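Local coordinates for protein diaminopimelate decarboxylase (Phaeodactylum tricornutum, PDB 7JPJ) that probably catalyses the pyridoxal 5'-phosphate-dependent decarboxylation of diaminopimelate to lysine, working as a dimer, at residues D35-A40 / L68-S73; Y57-C62 / G83-R88; E412-K417 / H422-R427. One frame throughout, in Å; residues are numbered along the deposited sequence.

Contact 1 (D35-A40 / L68-S73); sequences DKLEEA and LKYFHS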
# COMPACT_ATOMS: atom_id res chain seq x y z
N ASP A 35 -21.75 7.12 16.48
CA ASP A 35 -21.83 8.50 16.94
C ASP A 35 -21.01 9.43 16.04
O ASP A 35 -21.48 10.50 15.64
CB ASP A 35 -21.34 8.60 18.38
CG ASP A 35 -22.47 8.66 19.38
OD1 ASP A 35 -23.40 9.47 19.18
OD2 ASP A 35 -22.44 7.89 20.36
N LYS A 36 -19.77 9.03 15.72
CA LYS A 36 -18.91 9.88 14.90
C LYS A 36 -19.38 9.91 13.44
O LYS A 36 -19.11 10.90 12.74
CB LYS A 36 -17.47 9.39 14.99
CG LYS A 36 -16.70 9.93 16.18
CD LYS A 36 -16.31 11.38 15.95
CE LYS A 36 -15.69 12.00 17.19
NZ LYS A 36 -15.20 13.38 16.92
N LEU A 37 -20.06 8.87 12.98
CA LEU A 37 -20.62 8.90 11.63
C LEU A 37 -21.81 9.85 11.54
O LEU A 37 -22.02 10.49 10.51
CB LEU A 37 -21.04 7.50 11.19
CG LEU A 37 -19.93 6.50 10.85
CD1 LEU A 37 -20.50 5.11 10.74
CD2 LEU A 37 -19.22 6.89 9.56
N GLU A 38 -22.59 9.96 12.62
CA GLU A 38 -23.77 10.82 12.61
C GLU A 38 -23.37 12.30 12.60
O GLU A 38 -24.02 13.11 11.93
CB GLU A 38 -24.65 10.51 13.81
CG GLU A 38 -26.11 10.88 13.61
CD GLU A 38 -26.91 10.82 14.90
OE1 GLU A 38 -26.60 11.60 15.83
OE2 GLU A 38 -27.85 10.00 14.98
N GLU A 39 -22.33 12.66 13.34
CA GLU A 39 -21.86 14.04 13.35
C GLU A 39 -21.41 14.48 11.97
O GLU A 39 -21.73 15.59 11.53
CB GLU A 39 -20.72 14.20 14.36
CG GLU A 39 -21.02 13.67 15.75
CD GLU A 39 -19.85 13.81 16.70
OE1 GLU A 39 -18.75 14.21 16.23
OE2 GLU A 39 -20.02 13.54 17.90
N ALA A 40 -20.66 13.63 11.26
CA ALA A 40 -20.17 14.00 9.94
C ALA A 40 -21.31 14.04 8.93
O ALA A 40 -21.36 14.95 8.09
CB ALA A 40 -19.08 13.03 9.49
N LEU A 68 -22.02 1.91 4.01
CA LEU A 68 -22.89 2.24 2.89
C LEU A 68 -24.36 2.24 3.31
O LEU A 68 -25.12 3.15 2.97
CB LEU A 68 -22.67 1.27 1.73
CG LEU A 68 -21.32 1.32 1.03
CD1 LEU A 68 -21.33 0.37 -0.16
CD2 LEU A 68 -20.99 2.74 0.60
N LYS A 69 -24.76 1.21 4.06
CA LYS A 69 -26.15 1.12 4.50
C LYS A 69 -26.50 2.27 5.43
O LYS A 69 -27.63 2.79 5.39
CB LYS A 69 -26.40 -0.22 5.18
CG LYS A 69 -26.34 -1.42 4.25
CD LYS A 69 -26.43 -2.73 5.03
CE LYS A 69 -26.17 -3.94 4.14
NZ LYS A 69 -27.18 -4.09 3.06
N TYR A 70 -25.56 2.69 6.28
CA TYR A 70 -25.85 3.77 7.22
C TYR A 70 -26.01 5.10 6.49
O TYR A 70 -26.96 5.85 6.75
CB TYR A 70 -24.75 3.88 8.28
CG TYR A 70 -24.95 5.09 9.15
CD1 TYR A 70 -25.88 5.07 10.18
CD2 TYR A 70 -24.24 6.26 8.93
CE1 TYR A 70 -26.09 6.18 10.97
CE2 TYR A 70 -24.45 7.38 9.71
CZ TYR A 70 -25.37 7.33 10.73
OH TYR A 70 -25.58 8.43 11.52
N PHE A 71 -25.07 5.43 5.60
CA PHE A 71 -25.17 6.68 4.86
C PHE A 71 -26.37 6.69 3.92
O PHE A 71 -26.90 7.75 3.60
CB PHE A 71 -23.89 6.94 4.07
CG PHE A 71 -22.73 7.38 4.92
CD1 PHE A 71 -22.94 8.10 6.08
CD2 PHE A 71 -21.43 7.08 4.54
CE1 PHE A 71 -21.86 8.51 6.86
CE2 PHE A 71 -20.36 7.49 5.31
CZ PHE A 71 -20.57 8.20 6.48
N HIS A 72 -26.82 5.51 3.47
CA HIS A 72 -28.03 5.46 2.66
C HIS A 72 -29.26 5.81 3.49
O HIS A 72 -30.14 6.53 3.01
CB HIS A 72 -28.18 4.08 2.02
CG HIS A 72 -29.37 3.96 1.11
ND1 HIS A 72 -30.29 2.95 1.22
CD2 HIS A 72 -29.79 4.75 0.09
CE1 HIS A 72 -31.23 3.11 0.30
NE2 HIS A 72 -30.94 4.20 -0.39
N SER A 73 -29.32 5.33 4.73
CA SER A 73 -30.44 5.66 5.61
C SER A 73 -30.48 7.15 5.94
O SER A 73 -31.54 7.65 6.34
CB SER A 73 -30.35 4.84 6.89
OG SER A 73 -29.17 5.16 7.61
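Two helices of the pyridoxal-binding TIM barrel, 34-45 and 65-73, meet where Leu37 of the first packs on Tyr70 and Phe71 of the second. The short axes pass 11.1 Å from each other and cross at -42°, so the backbones stay well separated and side chains do the touching. Leu37 points toward the other helix and serves both aromatics with different atoms: its CB lies 3.7 Å from CE2 of Tyr70, while the CD2 methyl comes within 3.6 Å of CZ of Phe71, whose ring is carried across the leucine side chain at about a right angle. Tyr70 extends across the gap because its CG is anti to the backbone N (chi1 173°). That brings the hydroxyl against the aliphatic root of Glu38, with OH 3.2 Å from CB, a packing contact and not a hydrogen bond. The edge of the Tyr70 ring in turn receives CE1 of Phe71 in its plane. Replacing Tyr70 with an alanine would probably open a gap between the helices and strip CB of Leu37 and the flank of Glu38 of their cover. Behind this layer, Phe71 sits edge-to-face with Tyr57 of barrel strand 53-58, the strand between the two helices in the chain, and both Phe71 and Leu37 rest on Val285 of helix 282-285.

Contact 2 (Y57-C62 / G83-R88); sequences YAMKAC and GFEVRR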
# COMPACT_ATOMS: atom_id res chain seq x y z
N TYR A 57 -21.18 10.11 -0.86
CA TYR A 57 -20.07 9.52 -0.12
C TYR A 57 -19.08 8.91 -1.11
O TYR A 57 -19.45 8.07 -1.93
CB TYR A 57 -20.58 8.45 0.85
CG TYR A 57 -19.48 7.64 1.50
CD1 TYR A 57 -18.33 8.25 2.00
CD2 TYR A 57 -19.59 6.26 1.63
CE1 TYR A 57 -17.33 7.51 2.60
CE2 TYR A 57 -18.59 5.52 2.23
CZ TYR A 57 -17.46 6.14 2.71
OH TYR A 57 -16.47 5.40 3.31
N ALA A 58 -17.82 9.34 -1.03
CA ALA A 58 -16.74 8.78 -1.83
C ALA A 58 -16.32 7.46 -1.19
O ALA A 58 -15.40 7.41 -0.37
CB ALA A 58 -15.57 9.75 -1.93
N MET A 59 -17.00 6.38 -1.57
CA MET A 59 -16.85 5.10 -0.87
C MET A 59 -15.44 4.54 -0.95
O MET A 59 -15.13 3.61 -0.20
CB MET A 59 -17.83 4.07 -1.42
CG MET A 59 -17.68 3.81 -2.91
SD MET A 59 -18.89 2.62 -3.52
CE MET A 59 -18.40 1.15 -2.61
N LYS A 60 -14.59 5.07 -1.84
CA LYS A 60 -13.20 4.61 -1.92
C LYS A 60 -12.46 4.81 -0.60
O LYS A 60 -11.42 4.17 -0.39
CB LYS A 60 -12.47 5.34 -3.04
CG LYS A 60 -12.11 6.78 -2.72
CD LYS A 60 -11.79 7.57 -3.98
CE LYS A 60 -11.48 9.02 -3.65
NZ LYS A 60 -11.43 9.87 -4.88
N ALA A 61 -12.97 5.67 0.28
CA ALA A 61 -12.31 5.90 1.56
C ALA A 61 -12.58 4.78 2.56
O ALA A 61 -11.73 4.50 3.41
CB ALA A 61 -12.77 7.24 2.14
N CYS A 62 -13.75 4.13 2.47
CA CYS A 62 -14.12 3.01 3.32
C CYS A 62 -15.36 2.31 2.77
O CYS A 62 -16.48 2.81 2.94
CB CYS A 62 -14.38 3.47 4.76
SG CYS A 62 -14.55 2.08 5.91
N GLY A 83 -16.27 0.70 -11.91
CA GLY A 83 -17.42 -0.16 -12.08
C GLY A 83 -17.56 -1.20 -10.99
O GLY A 83 -18.67 -1.69 -10.75
N PHE A 84 -16.46 -1.53 -10.32
CA PHE A 84 -16.52 -2.48 -9.21
C PHE A 84 -17.19 -1.87 -7.99
O PHE A 84 -18.01 -2.52 -7.33
CB PHE A 84 -15.12 -2.97 -8.87
CG PHE A 84 -14.49 -3.79 -9.95
CD1 PHE A 84 -14.71 -5.16 -10.03
CD2 PHE A 84 -13.68 -3.19 -10.91
CE1 PHE A 84 -14.13 -5.91 -11.03
CE2 PHE A 84 -13.10 -3.95 -11.92
CZ PHE A 84 -13.33 -5.31 -11.97
N GLU A 85 -16.86 -0.61 -7.68
CA GLU A 85 -17.54 0.07 -6.58
C GLU A 85 -19.02 0.27 -6.88
O GLU A 85 -19.84 0.26 -5.95
CB GLU A 85 -16.86 1.42 -6.31
CG GLU A 85 -15.52 1.30 -5.61
CD GLU A 85 -14.93 2.65 -5.24
OE1 GLU A 85 -15.49 3.68 -5.67
OE2 GLU A 85 -13.91 2.67 -4.51
N VAL A 86 -19.38 0.46 -8.15
CA VAL A 86 -20.79 0.56 -8.51
C VAL A 86 -21.51 -0.74 -8.18
O VAL A 86 -22.55 -0.75 -7.51
CB VAL A 86 -20.94 0.92 -10.00
CG1 VAL A 86 -22.42 1.00 -10.37
CG2 VAL A 86 -20.23 2.22 -10.31
N ARG A 87 -20.95 -1.87 -8.63
CA ARG A 87 -21.56 -3.16 -8.35
C ARG A 87 -21.49 -3.50 -6.86
O ARG A 87 -22.35 -4.23 -6.35
CB ARG A 87 -20.87 -4.25 -9.17
CG ARG A 87 -21.22 -4.23 -10.66
CD ARG A 87 -21.33 -5.65 -11.22
NE ARG A 87 -21.61 -5.66 -12.65
CZ ARG A 87 -22.83 -5.77 -13.17
NH1 ARG A 87 -23.89 -5.87 -12.38
NH2 ARG A 87 -22.99 -5.78 -14.49
N ARG A 88 -20.48 -2.98 -6.16
CA ARG A 88 -20.37 -3.23 -4.72
C ARG A 88 -21.45 -2.48 -3.95
O ARG A 88 -22.10 -3.04 -3.06
CB ARG A 88 -18.98 -2.84 -4.24
CG ARG A 88 -18.65 -3.28 -2.82
CD ARG A 88 -17.19 -2.99 -2.49
NE ARG A 88 -16.81 -3.51 -1.18
CZ ARG A 88 -15.56 -3.51 -0.71
NH1 ARG A 88 -14.57 -3.01 -1.44
NH2 ARG A 88 -15.31 -4.00 0.50
O HOH W 1 -15.20 6.34 -4.57
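Met59 and Glu85 run past each other in opposite directions, each laying its length along the other. The methionine CG sits between its backbone N and carbonyl carbon (chi1 58°), and the bend at its last torsion folds the tip against the first turn of helix 83-91. There SD is 3.5 Å from the backbone O of Glu85, CE lies near the same carbonyl oxygen and CB of Glu85, and the root of the methionine meets the far end of the glutamate, with Met59 CG 3.5 Å from Glu85 OE1. Glu85 is extended, and this length carries its carboxylate up to the backbone of Lys60, where OE2 lies 3.3 Å from CA. The two carboxylate oxygens are used differently. OE2 packs on CA and CB of Lys60, whereas OE1 takes a bond from the backbone N of Ser81 and another from a water, 2.9 Å away, that also accepts the N-H of Lys60. This is the rim of the TIM barrel: strand 53-58 leads into an inverse gamma turn centred on Ala58 and a 3-10 turn presenting Lys60, the predicted attachment point of pyridoxal phosphate, which is not bound here. The lysine's extended chain leads away from Glu85. Beneath the turn, the Tyr57 ring has CA of Met59 over one face, and its OH closes the loop by donating to O of Cys62 at 2.6 Å. One turn further along the helix, CD of Arg88 approaches CE of Met59 to 4.3 Å, while its guanidinium binds Ser406 and Glu437 of the second subunit.

Contact 3 (E412-K417 / H422-R427); sequences EVLVDK and HLIRKR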
# COMPACT_ATOMS: atom_id res chain seq x y z
N GLU A 412 -13.38 -5.84 11.25
CA GLU A 412 -13.99 -4.53 11.44
C GLU A 412 -15.12 -4.64 12.45
O GLU A 412 -15.91 -5.59 12.42
CB GLU A 412 -14.52 -3.96 10.12
CG GLU A 412 -13.46 -3.33 9.24
CD GLU A 412 -13.96 -3.02 7.84
OE1 GLU A 412 -14.84 -3.76 7.35
OE2 GLU A 412 -13.48 -2.04 7.23
N VAL A 413 -15.20 -3.66 13.35
CA VAL A 413 -16.19 -3.63 14.42
C VAL A 413 -16.95 -2.32 14.34
O VAL A 413 -16.39 -1.28 14.00
CB VAL A 413 -15.52 -3.81 15.80
CG1 VAL A 413 -16.55 -3.73 16.92
CG2 VAL A 413 -14.77 -5.13 15.86
N LEU A 414 -18.25 -2.38 14.64
CA LEU A 414 -19.11 -1.21 14.71
C LEU A 414 -19.57 -1.02 16.15
O LEU A 414 -20.06 -1.97 16.78
CB LEU A 414 -20.32 -1.36 13.78
CG LEU A 414 -21.14 -0.11 13.47
CD1 LEU A 414 -20.31 0.89 12.67
CD2 LEU A 414 -22.41 -0.48 12.72
N VAL A 415 -19.41 0.19 16.68
CA VAL A 415 -19.79 0.51 18.05
C VAL A 415 -21.04 1.37 18.00
O VAL A 415 -21.00 2.53 17.55
CB VAL A 415 -18.65 1.23 18.80
CG1 VAL A 415 -18.89 1.17 20.29
CG2 VAL A 415 -17.31 0.59 18.46
N ASP A 416 -22.16 0.82 18.48
CA ASP A 416 -23.44 1.50 18.37
C ASP A 416 -23.52 2.67 19.36
O ASP A 416 -22.64 2.88 20.19
CB ASP A 416 -24.60 0.52 18.59
CG ASP A 416 -24.54 -0.19 19.94
OD1 ASP A 416 -23.79 0.25 20.84
OD2 ASP A 416 -25.26 -1.20 20.10
N LYS A 417 -24.62 3.42 19.26
CA LYS A 417 -24.82 4.60 20.10
C LYS A 417 -24.85 4.27 21.58
O LYS A 417 -24.83 5.20 22.40
CB LYS A 417 -26.13 5.29 19.71
CG LYS A 417 -26.02 6.25 18.54
CD LYS A 417 -27.15 7.28 18.60
CE LYS A 417 -26.80 8.56 17.86
NZ LYS A 417 -25.56 9.20 18.38
N HIS A 422 -20.37 -4.54 17.55
CA HIS A 422 -20.92 -5.47 16.57
C HIS A 422 -19.87 -5.73 15.49
O HIS A 422 -19.33 -4.78 14.92
CB HIS A 422 -22.20 -4.93 15.92
CG HIS A 422 -23.20 -4.39 16.90
ND1 HIS A 422 -24.09 -5.20 17.57
CD2 HIS A 422 -23.47 -3.13 17.29
CE1 HIS A 422 -24.85 -4.46 18.35
NE2 HIS A 422 -24.50 -3.20 18.20
N LEU A 423 -19.61 -7.00 15.22
CA LEU A 423 -18.68 -7.37 14.17
C LEU A 423 -19.34 -7.18 12.81
O LEU A 423 -20.45 -7.66 12.58
CB LEU A 423 -18.24 -8.83 14.35
CG LEU A 423 -17.10 -9.38 13.48
CD1 LEU A 423 -15.82 -8.60 13.70
CD2 LEU A 423 -16.89 -10.86 13.78
N ILE A 424 -18.66 -6.45 11.91
CA ILE A 424 -19.16 -6.22 10.56
C ILE A 424 -18.25 -6.81 9.49
O ILE A 424 -18.59 -6.74 8.31
CB ILE A 424 -19.39 -4.72 10.30
CG1 ILE A 424 -18.12 -3.92 10.56
CG2 ILE A 424 -20.53 -4.20 11.16
CD1 ILE A 424 -18.30 -2.43 10.37
N ARG A 425 -17.12 -7.39 9.88
CA ARG A 425 -16.25 -8.11 8.94
C ARG A 425 -15.36 -9.03 9.77
O ARG A 425 -14.52 -8.54 10.52
CB ARG A 425 -15.42 -7.16 8.10
CG ARG A 425 -14.72 -7.83 6.93
CD ARG A 425 -13.96 -6.82 6.09
NE ARG A 425 -12.67 -6.46 6.68
CZ ARG A 425 -11.88 -5.51 6.20
NH1 ARG A 425 -12.24 -4.81 5.13
NH2 ARG A 425 -10.73 -5.24 6.80
N LYS A 426 -15.56 -10.33 9.63
CA LYS A 426 -14.76 -11.28 10.40
C LYS A 426 -13.32 -11.30 9.89
O LYS A 426 -13.04 -10.97 8.73
CB LYS A 426 -15.37 -12.68 10.32
CG LYS A 426 -15.60 -13.21 8.92
CD LYS A 426 -16.20 -14.61 8.95
CE LYS A 426 -16.57 -15.10 7.55
NZ LYS A 426 -17.12 -16.49 7.57
N ARG A 427 -12.40 -11.67 10.78
CA ARG A 427 -11.00 -11.74 10.41
C ARG A 427 -10.79 -12.74 9.28
O ARG A 427 -11.44 -13.79 9.23
CB ARG A 427 -10.15 -12.14 11.63
CG ARG A 427 -8.65 -12.14 11.38
CD ARG A 427 -7.88 -12.55 12.62
NE ARG A 427 -8.38 -11.88 13.82
CZ ARG A 427 -8.00 -10.67 14.22
NH1 ARG A 427 -7.11 -9.98 13.51
NH2 ARG A 427 -8.52 -10.14 15.32
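The backbone O of Glu412 is gripped by two successive N-H groups, that of Ile424 at 2.9 Å and, more weakly, that of Arg425 at 3.3 Å. Two residues thus face one across this antiparallel hairpin, a classic beta bulge at the corner of the second strand. Glu412 N returns a bond to O of Arg425, and the ladder resumes at Leu414 and His422, joined both ways: Leu414 N to His422 O at 2.6 Å and His422 N to Leu414 O at 2.7 Å. Between these hydrogen-bonded pairs lies the non-hydrogen-bonded pair Val413 and Leu423. On the face carrying Glu412 and Arg425, the carboxylate stacks on the guanidinium with planes 19° apart. OE1 of Glu412 sits 3.2 Å above the guanidinium plane and 3.5 Å from NE of Arg425, so between these two groups the attraction is one of charge, with no N-H of Arg425 aimed at the oxygen. Asn64 hydrogen-bonds OE1, Tyr32 and Ser397 hydrogen-bond OE2, and Ala410 O takes NH2 of the arginine. Toward the turn, Asp416 has CG between its backbone N and carbonyl carbon (chi1 58°), which brings OD2 to NE2 of His422 at 2.9 Å. The bond leaves the ring in its plane but meets OD2 from above the carboxylate, the two planes being 73° apart. The other oxygen, OD1, holds the turn through the N-H groups of Ala418 and Lys420. Strand 29-33 runs parallel on the other edge of strand 412-415, helix 14-24 packs on Val413 and Val415, and the second subunit bonds the backbones of Ile424 and Lys426.

In the fold
Contacts 1 and 2 interlock, their segments alternating along the chain and their centres 15 Å apart: CD1 of Leu68 reaches CE of Met59 at 3.9 Å. Contact 3 belongs to the other, mixed sheet, 14 Å from contact 1 between centres, and its Lys417 lies against Asp35 and Glu38, the Asp35 pair being modelled too short to trust. Contacts 2 and 3 come within about 4 Å at their nearest atoms, and both touch the second subunit. Contact 2 holds Lys60, the predicted cofactor lysine, whose side chain is about 9 Å from the bound D-lysine and packs on Cys357 of the second subunit, the predicted proton donor. The Phe71 side chain is about 12 Å from that of Lys60.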